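Local coordinates for protein acetyltransferase (Vibrio fischeri, PDB 3JVN) that belongs to the GNAT family and probably transfers an acyl group, such as acetyl from acetyl-CoA, to an acceptor substrate, at residues G73-L78 with M87-D92. Sequence-based numbering, arbitrary orientation.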
loop_
_atom_site.group_PDB
_atom_site.type_symbol
_atom_site.label_atom_id
_atom_site.label_comp_id
_atom_site.label_asym_id
_atom_site.label_seq_id
_atom_site.Cartn_x
_atom_site.Cartn_y
_atom_site.Cartn_z
ATOM N N GLY A 73 -11.065 9.082 -7.400
ATOM C CA GLY A 73 -10.156 8.469 -6.440
ATOM C C GLY A 73 -10.773 8.306 -5.058
ATOM O O GLY A 73 -11.741 9.001 -4.736
ATOM N N HIS A 74 -10.244 7.393 -4.235
ATOM C CA HIS A 74 -10.788 7.197 -2.885
ATOM C C HIS A 74 -9.735 6.984 -1.799
ATOM O O HIS A 74 -8.688 6.408 -2.059
ATOM C CB HIS A 74 -11.781 6.017 -2.853
ATOM C CG HIS A 74 -11.144 4.657 -2.937
ATOM N ND1 HIS A 74 -10.646 4.135 -4.111
ATOM C CD2 HIS A 74 -10.985 3.689 -2.001
ATOM C CE1 HIS A 74 -10.211 2.906 -3.898
ATOM N NE2 HIS A 74 -10.405 2.609 -2.626
ATOM N N PHE A 75 -10.020 7.466 -0.590
ATOM C CA PHE A 75 -9.108 7.292 0.542
ATOM C C PHE A 75 -9.243 5.854 1.042
ATOM O O PHE A 75 -10.315 5.242 0.941
ATOM C CB PHE A 75 -9.454 8.252 1.701
ATOM C CG PHE A 75 -9.111 9.692 1.430
ATOM C CD1 PHE A 75 -7.808 10.054 1.085
ATOM C CD2 PHE A 75 -10.094 10.686 1.513
ATOM C CE1 PHE A 75 -7.469 11.382 0.827
ATOM C CE2 PHE A 75 -9.780 12.025 1.259
ATOM C CZ PHE A 75 -8.453 12.376 0.909
ATOM N N CYS A 76 -8.149 5.305 1.556
ATOM C CA CYS A 76 -8.174 3.956 2.103
ATOM C C CYS A 76 -7.191 3.861 3.248
ATOM O O CYS A 76 -6.326 4.721 3.422
ATOM C CB CYS A 76 -7.867 2.901 1.039
ATOM S SG CYS A 76 -6.943 3.473 -0.387
ATOM N N GLU A 77 -7.341 2.819 4.050
ATOM C CA GLU A 77 -6.482 2.648 5.204
ATOM C C GLU A 77 -5.893 1.265 5.316
ATOM O O GLU A 77 -6.610 0.262 5.273
ATOM C CB GLU A 77 -7.265 2.922 6.486
ATOM C CG GLU A 77 -7.477 4.368 6.851
ATOM C CD GLU A 77 -8.210 4.481 8.171
ATOM O OE1 GLU A 77 -7.964 5.454 8.920
ATOM O OE2 GLU A 77 -9.030 3.577 8.446
ATOM N N LEU A 78 -4.575 1.229 5.463
ATOM C CA LEU A 78 -3.863 -0.014 5.649
ATOM C C LEU A 78 -4.028 -0.301 7.143
ATOM O O LEU A 78 -3.439 0.365 7.997
ATOM C CB LEU A 78 -2.394 0.166 5.297
ATOM C CG LEU A 78 -1.499 -1.039 5.567
ATOM C CD1 LEU A 78 -1.835 -2.148 4.583
ATOM C CD2 LEU A 78 -0.042 -0.626 5.428
HETATM N N MSE A 87 -2.722 6.237 6.501
HETATM C CA MSE A 87 -3.593 6.812 5.496
HETATM C C MSE A 87 -3.023 6.673 4.089
HETATM O O MSE A 87 -1.902 7.099 3.807
HETATM C CB MSE A 87 -3.858 8.287 5.791
HETATM C CG MSE A 87 -4.730 8.984 4.729
HETATM SE SE MSE A 87 -6.598 8.425 4.713
HETATM C CE MSE A 87 -7.415 10.173 4.833
HETATM N N MSE A 88 -3.810 6.071 3.207
HETATM C CA MSE A 88 -3.406 5.894 1.822
HETATM C C MSE A 88 -4.601 6.180 0.944
HETATM O O MSE A 88 -5.704 6.424 1.437
HETATM C CB MSE A 88 -2.926 4.465 1.575
HETATM C CG MSE A 88 -1.858 3.985 2.527
HETATM SE SE MSE A 88 -1.166 2.281 1.954
HETATM C CE MSE A 88 0.270 2.101 3.231
ATOM N N ALA A 89 -4.385 6.145 -0.361
ATOM C CA ALA A 89 -5.462 6.404 -1.291
ATOM C C ALA A 89 -5.267 5.663 -2.601
ATOM O O ALA A 89 -4.221 5.058 -2.844
ATOM C CB ALA A 89 -5.598 7.920 -1.556
ATOM N N THR A 90 -6.285 5.736 -3.454
ATOM C CA THR A 90 -6.257 5.072 -4.753
ATOM C C THR A 90 -6.917 5.938 -5.832
ATOM O O THR A 90 -8.007 6.472 -5.631
ATOM C CB THR A 90 -7.016 3.711 -4.703
ATOM O OG1 THR A 90 -6.603 2.972 -3.547
ATOM C CG2 THR A 90 -6.722 2.886 -5.947
ATOM N N ILE A 91 -6.245 6.079 -6.967
ATOM C CA ILE A 91 -6.797 6.822 -8.092
ATOM C C ILE A 91 -7.385 5.710 -8.946
ATOM O O ILE A 91 -6.669 4.819 -9.410
ATOM C CB ILE A 91 -5.700 7.608 -8.864
ATOM C CG1 ILE A 91 -5.223 8.782 -8.007
ATOM C CG2 ILE A 91 -6.251 8.146 -10.168
ATOM C CD1 ILE A 91 -3.994 9.480 -8.522
ATOM N N ASP A 92 -8.701 5.756 -9.124
ATOM C CA ASP A 92 -9.399 4.724 -9.867
ATOM C C ASP A 92 -9.521 4.929 -11.385
ATOM O O ASP A 92 -8.883 4.221 -12.166
ATOM C CB ASP A 92 -10.783 4.526 -9.237
ATOM C CG ASP A 92 -10.700 4.157 -7.765
ATOM O OD1 ASP A 92 -11.367 4.815 -6.928
ATOM O OD2 ASP A 92 -9.963 3.195 -7.445
#
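His74 and Thr90 form a hydrogen-bonded antiparallel pair, their backbones joined by two bonds: His74 N to Thr90 O, 2.8 Å, and Thr90 N back to His74 O. Cys76 and Met88 repeat this ladder one hydrogen-bonded pair further on, with Met88 N to Cys76 O at 2.9 Å; the axes of these short segments run antiparallel with a twist, 144° between their directions.

A side-chain bond adds to the ladder. With CG between its backbone N and carbonyl carbon (chi1 74°), the His74 ring lies alongside Thr90, bringing CE1 within 3.4 Å of Thr90 CB. Its ND1 donates to the syn lone pair of Asp92 OD1 at 3.0 Å, ring and carboxylate being nearly coplanar (18°). Tyr50 OH also bonds to OD1, so this one oxygen is gripped twice.

Apolar contacts lie on both faces. Beside Phe75, Met87, a selenomethionine, bends at chi2 and chi3 and lays its CE over one face of the Phe75 ring, 4.0 Å from the centroid, as a CH-pi contact, while SE lies obliquely to the ring in a Met-aromatic contact. On the face of His74 and Cys76, the extended Met88, also selenomethionine, reaches Leu78 CD2 with its CE at 3.5 Å.

Within the GNAT fold's mixed sheet, these central strands are flanked by 56-62 and 124-127. Helix 105-118 covers the Phe75, Ala89 and Ile91 face; at Glu77 and Leu78 the sheet continues antiparallel into the second subunit.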